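Side-chain contacts in putative nucleoprotein (Infectious salmon anemia virus, PDB 4EWC), which encapsidates the negative-strand viral RNA, protecting it from nucleases and forming the ribonucleoprotein that serves as template for transcription and replication: residues M153-L158 with S395-Y400; N176-M181 with K266-A271; A157-F162 with G169-W174; F390-S395 with C420-E425; Q235-R240 with S255-C260. All blocks are in the same frame, centred on the assembly; numbering follows the deposited sequence.

Contact 1. Residues M153-L158 with S395-Y400; sequences MVFPAL and SSLMMY
Leu-397 is the first residue of 395-400 to meet helix 142-162, and it does so at the ring of Phe-155. Having CG anti to the backbone N (chi1 -161°) brings CG to 3.5 Å from Phe-155 CE2 and CD2 to 3.6 Å from the same ring carbon. The two side chains cross at about a right angle. Met-398 follows, bringing CG to 3.6 Å from Phe-155 CD2, so that two successive residues share the CD2-CE2 side of the ring, both approaching obliquely. Beyond CG the chain bends at chi3 (103°) and carries CE to 3.7 Å from Leu-158 CB. Leu-158 in turn lays CD1 near the rim of one face of the Phe-155 ring. The main chains are joined through a water, which donates to Met-398 O at 3.1 Å and weakly to Phe-155 O.

The axes of the two short segments pass 9.5 Å apart at 89°, a nearly perpendicular crossing. Helix 142-162, kinked at Pro-156 and predicted from sequence to span a membrane, is here packed against other helices. Phe-155 also meets Ile-394 and Ile-401 of helix 394-402, Leu-397 reaches Ile-422 of helix 417-425, and Val-154 rests on Phe-233 of helix 226-236.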
# COMPACT_ATOMS: atom_id res chain seq x y z
N MSE A 153 12.61 -36.92 3.26
CA MSE A 153 13.13 -38.13 2.61
C MSE A 153 13.53 -37.89 1.16
O MSE A 153 14.51 -38.47 0.68
CB MSE A 153 12.15 -39.31 2.71
CG MSE A 153 12.15 -39.95 4.09
SE MSE A 153 10.93 -41.46 4.19
CE MSE A 153 11.90 -42.66 3.05
N VAL A 154 12.78 -37.03 0.47
CA VAL A 154 13.02 -36.79 -0.94
C VAL A 154 14.18 -35.81 -1.16
O VAL A 154 15.08 -36.09 -1.95
CB VAL A 154 11.71 -36.35 -1.67
CG1 VAL A 154 11.96 -35.88 -3.14
CG2 VAL A 154 10.68 -37.49 -1.65
N PHE A 155 14.18 -34.68 -0.46
CA PHE A 155 15.23 -33.66 -0.64
C PHE A 155 16.69 -34.15 -0.49
O PHE A 155 17.54 -33.80 -1.31
CB PHE A 155 14.96 -32.39 0.19
CG PHE A 155 13.94 -31.46 -0.45
CD1 PHE A 155 12.74 -31.96 -0.94
CD2 PHE A 155 14.19 -30.09 -0.55
CE1 PHE A 155 11.80 -31.11 -1.54
CE2 PHE A 155 13.25 -29.23 -1.15
CZ PHE A 155 12.06 -29.74 -1.63
N PRO A 156 16.99 -34.97 0.55
CA PRO A 156 18.35 -35.53 0.61
C PRO A 156 18.70 -36.33 -0.65
O PRO A 156 19.81 -36.22 -1.17
CB PRO A 156 18.30 -36.46 1.83
CG PRO A 156 17.27 -35.83 2.72
CD PRO A 156 16.23 -35.26 1.78
N ALA A 157 17.75 -37.10 -1.15
CA ALA A 157 17.96 -37.89 -2.37
C ALA A 157 18.17 -37.00 -3.58
O ALA A 157 18.90 -37.38 -4.50
CB ALA A 157 16.79 -38.82 -2.61
N LEU A 158 17.54 -35.83 -3.58
CA LEU A 158 17.80 -34.85 -4.61
C LEU A 158 19.19 -34.24 -4.43
O LEU A 158 19.87 -33.96 -5.41
CB LEU A 158 16.74 -33.73 -4.61
CG LEU A 158 15.31 -34.09 -4.96
CD1 LEU A 158 14.42 -32.88 -4.72
CD2 LEU A 158 15.20 -34.60 -6.40
N SER A 395 16.14 -24.28 -2.88
CA SER A 395 17.57 -24.30 -2.54
C SER A 395 17.81 -24.16 -1.06
O SER A 395 18.57 -24.94 -0.47
CB SER A 395 18.33 -23.22 -3.30
OG SER A 395 18.53 -23.61 -4.64
N SER A 396 17.16 -23.17 -0.45
CA SER A 396 17.25 -22.96 0.99
C SER A 396 16.92 -24.26 1.71
O SER A 396 17.63 -24.68 2.62
CB SER A 396 16.29 -21.86 1.43
OG SER A 396 16.73 -20.59 0.95
N LEU A 397 15.85 -24.90 1.27
CA LEU A 397 15.36 -26.13 1.87
C LEU A 397 16.40 -27.27 1.74
O LEU A 397 16.70 -27.96 2.71
CB LEU A 397 14.03 -26.51 1.24
CG LEU A 397 13.02 -27.47 1.88
CD1 LEU A 397 12.97 -27.33 3.38
CD2 LEU A 397 11.63 -27.23 1.30
N MSE A 398 16.99 -27.41 0.56
CA MSE A 398 18.02 -28.40 0.33
C MSE A 398 19.23 -28.13 1.20
O MSE A 398 19.77 -29.08 1.80
CB MSE A 398 18.40 -28.39 -1.14
CG MSE A 398 17.39 -29.21 -1.95
SE MSE A 398 17.63 -28.87 -3.87
CE MSE A 398 18.59 -30.51 -4.34
N MSE A 399 19.67 -26.88 1.27
CA MSE A 399 20.81 -26.51 2.11
C MSE A 399 20.56 -26.84 3.58
O MSE A 399 21.42 -27.38 4.26
CB MSE A 399 21.12 -25.01 1.99
CG MSE A 399 21.90 -24.60 0.78
SE MSE A 399 22.16 -22.63 0.75
CE MSE A 399 23.04 -22.42 2.49
N TYR A 400 19.38 -26.47 4.05
CA TYR A 400 19.04 -26.57 5.46
C TYR A 400 19.09 -28.03 5.88
O TYR A 400 19.67 -28.36 6.91
CB TYR A 400 17.67 -25.93 5.69
CG TYR A 400 17.14 -25.98 7.10
CD1 TYR A 400 17.47 -24.98 8.02
CD2 TYR A 400 16.30 -26.99 7.51
CE1 TYR A 400 16.98 -25.02 9.31
CE2 TYR A 400 15.81 -27.04 8.79
CZ TYR A 400 16.15 -26.06 9.69
OH TYR A 400 15.67 -26.12 10.98
O HOH W 1 18.91 -31.93 0.90

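Contact 2. Residues N176-M181 with K266-A271; sequences NGQAIM and KSVLSA. Unlike the reference sequence in segment 176-181: Met-181 (reference Ile).
Val-268 meets both Gln-178 and Met-181, and its two methyl groups divide the work. The apolar part belongs to CG2, which lies 3.9 Å from Met-181 CG and 4.0 Å from Met-181 CB. Met-181, a selenomethionine at a position where the reference sequence has isoleucine, points its CB at 266-271, but bends at chi2 (-51°) and again at chi3 turn its selenium end away. Only the root of the side chain therefore packs on the valine.

Gln-178 occupies the CG1 side. It folds back at its own chi2, and its amide group lies beside CG1 and the main-chain carbonyl of Val-268, the two side chains sliding past each other in opposite directions. The CA atoms of Gln-178 and Val-268 are 6.4 Å apart, a close backbone approach.

The hydrogen bond from a side chain is internal to 266-271: Ser-270 OG donates to Ser-267 O, three residues back, at 2.8 Å. The donor is tilted 30° from that carbonyl's plane.

The contact joins helix 174-188 to the C-terminal part of helix 253-269. Ile-394 of helix 394-402 touches Gln-178, Met-181 and Val-268 alike, making this a three-helix junction. Met-181 also packs on Met-261, Ile-264 and Met-265, while Ser-448 of helix 438-449 donates to Ser-267 O.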
# COMPACT_ATOMS: atom_id res chain seq x y z
N ASN A 176 18.53 -22.60 -9.44
CA ASN A 176 18.84 -24.02 -9.57
C ASN A 176 17.88 -24.94 -8.77
O ASN A 176 17.47 -26.01 -9.26
CB ASN A 176 20.31 -24.29 -9.27
CG ASN A 176 21.26 -23.62 -10.29
OD1 ASN A 176 20.98 -23.57 -11.48
ND2 ASN A 176 22.39 -23.12 -9.81
N GLY A 177 17.50 -24.53 -7.56
CA GLY A 177 16.43 -25.20 -6.85
C GLY A 177 15.15 -25.32 -7.67
O GLY A 177 14.56 -26.39 -7.78
N GLN A 178 14.70 -24.20 -8.24
CA GLN A 178 13.57 -24.19 -9.16
C GLN A 178 13.75 -25.20 -10.28
O GLN A 178 12.83 -25.94 -10.62
CB GLN A 178 13.43 -22.81 -9.81
CG GLN A 178 13.15 -21.70 -8.84
CD GLN A 178 11.89 -21.95 -8.06
OE1 GLN A 178 10.79 -21.87 -8.62
NE2 GLN A 178 12.03 -22.25 -6.76
N ALA A 179 14.94 -25.18 -10.87
CA ALA A 179 15.26 -26.06 -11.98
C ALA A 179 15.17 -27.53 -11.58
O ALA A 179 14.69 -28.36 -12.36
CB ALA A 179 16.63 -25.72 -12.54
N ILE A 180 15.63 -27.84 -10.38
CA ILE A 180 15.62 -29.21 -9.86
C ILE A 180 14.19 -29.76 -9.70
O ILE A 180 13.88 -30.87 -10.14
CB ILE A 180 16.47 -29.30 -8.56
CG1 ILE A 180 17.96 -29.25 -8.93
CG2 ILE A 180 16.16 -30.54 -7.76
CD1 ILE A 180 18.91 -28.93 -7.77
N MSE A 181 13.30 -28.98 -9.09
CA MSE A 181 11.91 -29.41 -8.97
C MSE A 181 11.21 -29.57 -10.33
O MSE A 181 10.37 -30.46 -10.50
CB MSE A 181 11.09 -28.43 -8.11
CG MSE A 181 11.39 -28.43 -6.65
SE MSE A 181 11.36 -30.22 -5.82
CE MSE A 181 9.66 -30.94 -6.38
N LYS A 266 2.70 -26.22 -6.61
CA LYS A 266 1.97 -24.97 -6.43
C LYS A 266 2.89 -23.82 -6.01
O LYS A 266 2.77 -22.70 -6.50
CB LYS A 266 0.80 -25.08 -5.44
CG LYS A 266 -0.03 -23.79 -5.32
CD LYS A 266 -1.23 -23.93 -4.38
CE LYS A 266 -2.07 -22.64 -4.29
NZ LYS A 266 -2.74 -22.30 -5.57
N SER A 267 3.84 -24.11 -5.13
CA SER A 267 4.75 -23.07 -4.67
C SER A 267 5.76 -22.68 -5.76
O SER A 267 5.93 -21.50 -6.06
CB SER A 267 5.45 -23.51 -3.41
OG SER A 267 4.55 -23.59 -2.34
N VAL A 268 6.39 -23.67 -6.36
CA VAL A 268 7.48 -23.44 -7.31
C VAL A 268 6.99 -22.72 -8.55
O VAL A 268 7.65 -21.80 -9.08
CB VAL A 268 8.15 -24.77 -7.72
CG1 VAL A 268 8.80 -24.67 -9.08
CG2 VAL A 268 9.13 -25.22 -6.67
N LEU A 269 5.80 -23.13 -9.01
CA LEU A 269 5.26 -22.62 -10.26
C LEU A 269 4.56 -21.27 -10.10
O LEU A 269 4.27 -20.62 -11.10
CB LEU A 269 4.27 -23.62 -10.84
CG LEU A 269 4.86 -24.94 -11.29
CD1 LEU A 269 3.75 -25.79 -11.86
CD2 LEU A 269 5.97 -24.72 -12.29
N SER A 270 4.27 -20.86 -8.87
CA SER A 270 3.52 -19.62 -8.68
C SER A 270 4.31 -18.38 -9.12
O SER A 270 3.73 -17.33 -9.41
CB SER A 270 2.98 -19.49 -7.25
OG SER A 270 4.02 -19.46 -6.29
N ALA A 271 5.63 -18.50 -9.23
CA ALA A 271 6.46 -17.40 -9.68
C ALA A 271 6.24 -17.14 -11.16
O ALA A 271 6.34 -16.01 -11.62
CB ALA A 271 7.92 -17.65 -9.39

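Contact 3. Residues A157-F162 with G169-W174; sequences ALTTFF and GEMSIW
Met-171 reaches from the short helix 168-171 to Thr-159 and Phe-162 in the C-terminal part of helix 142-162. The tightly packed, buried side lies at its selenium, which is placed 3.9 Å from Phe-162 CB and 3.8 Å from Thr-159 O. Phe-162 offers only its CB here, because its ring leads away to Ile-180 and Ile-183 of helix 174-188.

The side nearer solvent is that of Thr-159, which is partly exposed, with the exposed Thr-160 and Gly-169 in its surroundings. Even so, Met-171 CE sits against several parts of this threonine, lying 3.5 Å from OG1, 3.6 Å from CG2 and 3.5 Å from CA. The two side chains cross at about a right angle, and the bend at chi3 (50°) turns CE onto the threonine.

Local bonds shape the short helix itself: Glu-170 OE1 accepts from Ser-167 N, and Gly-169 O is gripped by both N and OG of Ser-172, which arrive from the same face of its carbonyl plane.

Chemically, the selenomethyl end of Met-171 packs on the outside of a helix turn. Between these two segments the contact is apolar, so what holds them together directly is probably van der Waals contact and burial. The threonine hydroxyl beside CE finds a polar partner within its own helix, in a weak bond to Phe-155 O.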
# COMPACT_ATOMS: atom_id res chain seq x y z
N ALA A 157 17.75 -37.10 -1.15
CA ALA A 157 17.96 -37.89 -2.37
C ALA A 157 18.17 -37.00 -3.58
O ALA A 157 18.90 -37.38 -4.50
CB ALA A 157 16.79 -38.82 -2.61
N LEU A 158 17.54 -35.83 -3.58
CA LEU A 158 17.80 -34.85 -4.61
C LEU A 158 19.19 -34.24 -4.43
O LEU A 158 19.87 -33.96 -5.41
CB LEU A 158 16.74 -33.73 -4.61
CG LEU A 158 15.31 -34.09 -4.96
CD1 LEU A 158 14.42 -32.88 -4.72
CD2 LEU A 158 15.20 -34.60 -6.40
N THR A 159 19.59 -34.03 -3.18
CA THR A 159 20.90 -33.47 -2.94
C THR A 159 21.95 -34.42 -3.52
O THR A 159 22.86 -33.99 -4.25
CB THR A 159 21.20 -33.23 -1.46
OG1 THR A 159 20.53 -32.04 -1.03
CG2 THR A 159 22.73 -33.04 -1.26
N THR A 160 21.78 -35.71 -3.23
CA THR A 160 22.70 -36.75 -3.66
C THR A 160 22.76 -36.95 -5.18
O THR A 160 23.84 -37.02 -5.78
CB THR A 160 22.37 -38.07 -2.95
OG1 THR A 160 22.84 -37.99 -1.60
CG2 THR A 160 23.01 -39.26 -3.66
N PHE A 161 21.59 -37.04 -5.79
CA PHE A 161 21.52 -37.18 -7.24
C PHE A 161 22.24 -36.04 -7.93
O PHE A 161 23.06 -36.28 -8.82
CB PHE A 161 20.07 -37.26 -7.71
CG PHE A 161 19.93 -37.60 -9.16
CD1 PHE A 161 20.08 -36.62 -10.14
CD2 PHE A 161 19.65 -38.90 -9.57
CE1 PHE A 161 19.95 -36.93 -11.48
CE2 PHE A 161 19.52 -39.21 -10.91
CZ PHE A 161 19.67 -38.22 -11.86
N PHE A 162 21.96 -34.81 -7.53
CA PHE A 162 22.50 -33.66 -8.27
C PHE A 162 23.94 -33.30 -7.96
O PHE A 162 24.50 -32.40 -8.57
CB PHE A 162 21.54 -32.47 -8.20
CG PHE A 162 20.29 -32.68 -9.01
CD1 PHE A 162 20.26 -32.31 -10.34
CD2 PHE A 162 19.18 -33.31 -8.45
CE1 PHE A 162 19.11 -32.53 -11.10
CE2 PHE A 162 18.04 -33.54 -9.21
CZ PHE A 162 18.01 -33.15 -10.53
N GLY A 169 28.09 -24.99 -4.68
CA GLY A 169 27.69 -23.60 -4.76
C GLY A 169 26.50 -23.44 -5.69
O GLY A 169 25.63 -22.61 -5.45
N GLU A 170 26.49 -24.24 -6.75
CA GLU A 170 25.43 -24.22 -7.73
C GLU A 170 24.06 -24.57 -7.12
O GLU A 170 23.06 -23.92 -7.42
CB GLU A 170 25.77 -25.15 -8.90
CG GLU A 170 26.84 -24.57 -9.80
CD GLU A 170 27.39 -25.51 -10.87
OE1 GLU A 170 27.40 -26.75 -10.67
OE2 GLU A 170 27.83 -24.99 -11.92
N MSE A 171 24.03 -25.57 -6.25
CA MSE A 171 22.79 -25.95 -5.61
C MSE A 171 22.29 -24.88 -4.63
O MSE A 171 21.14 -24.90 -4.22
CB MSE A 171 22.89 -27.31 -4.94
CG MSE A 171 22.55 -28.46 -5.88
SE MSE A 171 23.01 -30.33 -5.30
CE MSE A 171 22.22 -30.28 -3.49
N SER A 172 23.15 -23.95 -4.24
CA SER A 172 22.73 -22.87 -3.34
C SER A 172 22.14 -21.68 -4.12
O SER A 172 21.64 -20.71 -3.53
CB SER A 172 23.89 -22.43 -2.41
OG SER A 172 24.94 -21.84 -3.15
N ILE A 173 22.18 -21.77 -5.44
CA ILE A 173 21.63 -20.73 -6.28
C ILE A 173 20.15 -20.95 -6.55
O ILE A 173 19.74 -22.01 -7.05
CB ILE A 173 22.39 -20.62 -7.60
CG1 ILE A 173 23.84 -20.24 -7.32
CG2 ILE A 173 21.74 -19.58 -8.51
CD1 ILE A 173 24.79 -20.46 -8.49
N TRP A 174 19.37 -19.93 -6.20
CA TRP A 174 17.91 -19.96 -6.30
C TRP A 174 17.36 -20.59 -7.57
O TRP A 174 16.59 -21.56 -7.51
CB TRP A 174 17.36 -18.55 -6.14
CG TRP A 174 15.92 -18.54 -6.20
CD1 TRP A 174 15.07 -18.91 -5.21
CD2 TRP A 174 15.11 -18.18 -7.32
NE1 TRP A 174 13.77 -18.79 -5.64
CE2 TRP A 174 13.77 -18.35 -6.94
CE3 TRP A 174 15.39 -17.73 -8.62
CZ2 TRP A 174 12.70 -18.07 -7.80
CZ3 TRP A 174 14.34 -17.47 -9.46
CH2 TRP A 174 13.00 -17.64 -9.04

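Contact 4. Residues F390-S395 with C420-E425; sequences FIPPIS and CKICRE
Pro-392 presses its ring onto Ile-422 and Cys-423 where a Pro-Pro pair leads into helix 394-402, with Pro-393 as its N-cap residue. This helix entry and helix 417-425 both belong to the C-terminal region characteristic of orthomyxovirus nucleoproteins. The main bump is the CB-CG edge of Pro-392. Its CG fits the shallow hollow between the CG2 and CD1 methyls of Ile-422, 3.6 Å from CG2 and 3.8 Å from CD1. With CG1 of Ile-422 beside the backbone N (chi1 -71°), CG2 falls anti to that N; the extended chi2 (172°) carries CD1 to the same proline.

A smaller bump runs the other way. Cys-423 sends its sulfur into the notch between the two proline rings. Pro-392 makes most of the contact, and Pro-393 adds its CD; the CA atoms of Pro-392 and Cys-423 are 5.9 Å apart. Leu-397 adds to the wall by touching both Pro-392 and Ile-422, and Met-449 of helix 438-449 packs on Cys-423. In the notch itself, Cys-423 SG lies 3.8 Å from Pro-393 CD and 4.0 Å from Pro-392 CB.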
# COMPACT_ATOMS: atom_id res chain seq x y z
N PHE A 390 3.20 -23.67 2.83
CA PHE A 390 4.11 -22.56 3.02
C PHE A 390 5.54 -23.09 3.21
O PHE A 390 5.93 -23.49 4.32
CB PHE A 390 3.66 -21.70 4.20
CG PHE A 390 2.27 -21.16 4.03
CD1 PHE A 390 1.99 -20.21 3.06
CD2 PHE A 390 1.22 -21.64 4.81
CE1 PHE A 390 0.70 -19.73 2.88
CE2 PHE A 390 -0.07 -21.16 4.64
CZ PHE A 390 -0.32 -20.20 3.67
N ILE A 391 6.31 -23.12 2.13
CA ILE A 391 7.67 -23.62 2.23
C ILE A 391 8.66 -22.56 1.82
O ILE A 391 8.35 -21.71 0.98
CB ILE A 391 7.92 -24.91 1.40
CG1 ILE A 391 7.61 -24.67 -0.09
CG2 ILE A 391 7.20 -26.10 2.01
CD1 ILE A 391 7.98 -25.85 -0.99
N PRO A 392 9.87 -22.61 2.40
CA PRO A 392 10.98 -21.73 2.00
C PRO A 392 11.41 -22.04 0.58
O PRO A 392 10.97 -23.06 0.04
CB PRO A 392 12.10 -22.14 2.97
CG PRO A 392 11.80 -23.59 3.29
CD PRO A 392 10.31 -23.62 3.39
N PRO A 393 12.22 -21.20 -0.02
CA PRO A 393 12.82 -21.52 -1.33
C PRO A 393 13.47 -22.91 -1.35
O PRO A 393 14.08 -23.35 -0.37
CB PRO A 393 13.91 -20.46 -1.49
CG PRO A 393 13.33 -19.28 -0.77
CD PRO A 393 12.47 -19.81 0.37
N ILE A 394 13.33 -23.57 -2.50
CA ILE A 394 13.81 -24.92 -2.72
C ILE A 394 15.26 -25.09 -2.30
O ILE A 394 15.57 -25.94 -1.46
CB ILE A 394 13.61 -25.33 -4.20
CG1 ILE A 394 12.12 -25.37 -4.52
CG2 ILE A 394 14.24 -26.68 -4.49
CD1 ILE A 394 11.34 -26.31 -3.59
N SER A 395 16.14 -24.28 -2.88
CA SER A 395 17.57 -24.30 -2.54
C SER A 395 17.81 -24.16 -1.06
O SER A 395 18.57 -24.94 -0.47
CB SER A 395 18.33 -23.22 -3.30
OG SER A 395 18.53 -23.61 -4.64
N CYS A 420 9.81 -19.55 7.50
CA CYS A 420 10.67 -18.41 7.81
C CYS A 420 11.93 -18.81 8.62
O CYS A 420 13.01 -18.25 8.42
CB CYS A 420 9.90 -17.27 8.48
SG CYS A 420 8.55 -16.54 7.46
N LYS A 421 11.79 -19.79 9.51
CA LYS A 421 12.92 -20.29 10.28
C LYS A 421 13.99 -20.85 9.38
O LYS A 421 15.18 -20.65 9.63
CB LYS A 421 12.50 -21.38 11.25
CG LYS A 421 11.87 -20.87 12.53
CD LYS A 421 11.41 -22.04 13.36
CE LYS A 421 10.50 -21.62 14.50
NZ LYS A 421 10.00 -22.83 15.22
N ILE A 422 13.58 -21.55 8.33
CA ILE A 422 14.56 -22.07 7.38
C ILE A 422 15.17 -20.93 6.58
O ILE A 422 16.39 -20.91 6.33
CB ILE A 422 13.93 -23.12 6.45
CG1 ILE A 422 13.67 -24.40 7.24
CG2 ILE A 422 14.84 -23.42 5.25
CD1 ILE A 422 12.88 -25.41 6.48
N CYS A 423 14.33 -19.97 6.20
CA CYS A 423 14.77 -18.78 5.47
C CYS A 423 15.87 -18.03 6.20
O CYS A 423 16.91 -17.76 5.63
CB CYS A 423 13.61 -17.82 5.23
SG CYS A 423 12.47 -18.28 3.89
N ARG A 424 15.62 -17.69 7.46
CA ARG A 424 16.61 -16.96 8.24
C ARG A 424 17.91 -17.77 8.39
O ARG A 424 19.01 -17.20 8.34
CB ARG A 424 16.05 -16.57 9.61
CG ARG A 424 14.82 -15.70 9.54
CD ARG A 424 14.37 -15.21 10.91
NE ARG A 424 13.02 -14.68 10.84
CZ ARG A 424 11.92 -15.40 11.06
NH1 ARG A 424 12.02 -16.68 11.38
NH2 ARG A 424 10.72 -14.83 10.96
N GLU A 425 17.78 -19.09 8.52
CA GLU A 425 18.93 -19.96 8.78
C GLU A 425 19.87 -20.17 7.59
O GLU A 425 21.06 -19.90 7.69
CB GLU A 425 18.47 -21.32 9.32
CG GLU A 425 19.54 -22.08 10.12
CD GLU A 425 20.66 -22.71 9.27
OE1 GLU A 425 20.38 -23.18 8.13
OE2 GLU A 425 21.82 -22.75 9.75

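Contact 5. Residues Q235-R240 with S255-C260; sequences QSRPKR and SISNQC
Arg-237 and Ser-257 carry this contact, the arginine reaching from the end of helix 226-236 to the side of helix 253-269. Of the polar approaches, the nearest is that of Arg-237 NH1 to Ser-257 OG, at 2.8 Å. The hydroxyl stands obliquely to the guanidinium, and it is placed there by a chi1 of -168°, which sets OG opposite the backbone N.

The ionic interaction lies just outside the segments: Arg-237 NE forms a salt bridge with OE2 of Glu-253, at the start of helix 253-269. The salt bridge holds NE, while NH1 lies close to the serine hydroxyl.

Van der Waals contact is made with the serine. Arg-237 lies alongside Ser-257, its CZ 3.9 Å from Ser-257 CB. The arginine starts with CG between the backbone N and the carbonyl carbon (chi1 62°), then runs extended to NE, which carries the guanidinium across to the other helix. Phe-150 of helix 142-162 packs on Ser-257 as well.

Residues 237-240, Arg-Pro-Lys-Arg, probably form a nuclear localization signal. Pro-238 is buried, and Lys-239 and Arg-240 are exposed, the lysine with a long, weak ion pair to Glu-253. The buried charge of Arg-237 is met by Glu-253, so this basic residue of the signal is probably engaged within the fold.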
# COMPACT_ATOMS: atom_id res chain seq x y z
N GLN A 235 12.14 -44.63 -5.08
CA GLN A 235 12.70 -45.46 -4.03
C GLN A 235 12.97 -44.67 -2.77
O GLN A 235 12.89 -45.21 -1.67
CB GLN A 235 14.01 -46.07 -4.50
CG GLN A 235 13.79 -47.08 -5.57
CD GLN A 235 14.93 -48.05 -5.68
OE1 GLN A 235 15.99 -47.86 -5.07
NE2 GLN A 235 14.71 -49.12 -6.44
N SER A 236 13.32 -43.41 -2.95
CA SER A 236 13.66 -42.57 -1.82
C SER A 236 12.45 -42.07 -1.08
O SER A 236 12.54 -41.78 0.10
CB SER A 236 14.50 -41.38 -2.28
OG SER A 236 15.72 -41.82 -2.84
N ARG A 237 11.32 -41.93 -1.77
CA ARG A 237 10.18 -41.27 -1.16
C ARG A 237 9.50 -42.15 -0.09
O ARG A 237 9.70 -43.36 -0.08
CB ARG A 237 9.20 -40.82 -2.25
CG ARG A 237 8.62 -41.94 -3.06
CD ARG A 237 7.75 -41.41 -4.17
NE ARG A 237 7.13 -42.52 -4.87
CZ ARG A 237 6.24 -42.41 -5.84
NH1 ARG A 237 5.85 -41.21 -6.27
NH2 ARG A 237 5.76 -43.51 -6.39
N PRO A 238 8.72 -41.53 0.81
CA PRO A 238 8.17 -42.34 1.91
C PRO A 238 7.27 -43.46 1.39
O PRO A 238 6.70 -43.34 0.29
CB PRO A 238 7.34 -41.33 2.73
CG PRO A 238 7.83 -39.98 2.30
CD PRO A 238 8.23 -40.14 0.87
N LYS A 239 7.19 -44.55 2.16
CA LYS A 239 6.34 -45.68 1.81
C LYS A 239 4.94 -45.43 2.35
O LYS A 239 4.74 -44.55 3.18
CB LYS A 239 6.90 -46.97 2.40
CG LYS A 239 8.30 -47.38 1.92
CD LYS A 239 8.29 -47.83 0.46
CE LYS A 239 9.18 -46.90 -0.38
NZ LYS A 239 9.40 -47.38 -1.78
N ARG A 240 3.98 -46.22 1.88
CA ARG A 240 2.61 -46.13 2.36
C ARG A 240 2.51 -46.21 3.88
O ARG A 240 1.65 -45.55 4.50
CB ARG A 240 1.74 -47.20 1.70
CG ARG A 240 0.46 -47.56 2.47
CD ARG A 240 -0.75 -46.78 1.98
NE ARG A 240 -1.91 -46.96 2.87
CZ ARG A 240 -3.06 -47.56 2.53
NH1 ARG A 240 -3.23 -48.04 1.30
NH2 ARG A 240 -4.03 -47.65 3.41
N SER A 255 -0.21 -42.06 -4.40
CA SER A 255 -1.29 -41.11 -4.12
C SER A 255 -0.83 -39.95 -3.25
O SER A 255 -1.11 -38.79 -3.56
CB SER A 255 -2.47 -41.86 -3.45
OG SER A 255 -3.21 -41.03 -2.56
N ILE A 256 -0.13 -40.27 -2.18
CA ILE A 256 0.30 -39.25 -1.24
C ILE A 256 1.47 -38.45 -1.83
O ILE A 256 1.51 -37.21 -1.71
CB ILE A 256 0.62 -39.87 0.13
CG1 ILE A 256 -0.63 -40.60 0.64
CG2 ILE A 256 1.07 -38.83 1.12
CD1 ILE A 256 -0.49 -41.21 1.99
N SER A 257 2.40 -39.16 -2.47
CA SER A 257 3.48 -38.52 -3.20
C SER A 257 2.88 -37.42 -4.10
O SER A 257 3.27 -36.27 -4.02
CB SER A 257 4.25 -39.55 -4.03
OG SER A 257 5.48 -39.01 -4.52
N ASN A 258 1.88 -37.79 -4.89
CA ASN A 258 1.22 -36.83 -5.75
C ASN A 258 0.58 -35.64 -5.00
O ASN A 258 0.64 -34.51 -5.47
CB ASN A 258 0.23 -37.53 -6.69
CG ASN A 258 0.94 -38.47 -7.66
OD1 ASN A 258 2.15 -38.39 -7.83
ND2 ASN A 258 0.19 -39.38 -8.28
N GLN A 259 0.00 -35.88 -3.83
CA GLN A 259 -0.51 -34.77 -3.04
C GLN A 259 0.60 -33.78 -2.65
O GLN A 259 0.44 -32.58 -2.80
CB GLN A 259 -1.23 -35.28 -1.78
CG GLN A 259 -2.51 -36.01 -2.06
CD GLN A 259 -3.15 -36.54 -0.79
OE1 GLN A 259 -2.51 -37.23 -0.01
NE2 GLN A 259 -4.42 -36.23 -0.58
N CYS A 260 1.72 -34.32 -2.16
CA CYS A 260 2.89 -33.53 -1.83
C CYS A 260 3.48 -32.78 -3.02
O CYS A 260 3.85 -31.60 -2.93
CB CYS A 260 3.97 -34.45 -1.22
SG CYS A 260 3.51 -35.22 0.38

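From the N terminus, helix 142-162 opens contacts 1 and 3 with overlapping residues. Contact 3 closes first, over the short turn to 169-174. Contact 2 then opens at 176-181 and closes at 266-271, with contact 5, between 235-240 and 255-260, nested inside its loop; both lie within the long loop that contact 1 closes at 395-400. Contact 4 opens at 390-395, before that closure, and ends at 420-425, so it crosses contact 1. Ser-395, common to contacts 1 and 4, hydrogen-bonds through OG to Met-171 O of contact 3. Helix 394-402 thus joins the helices near residues 142-188 and 253-269 to helix 417-425 of the C-terminal region.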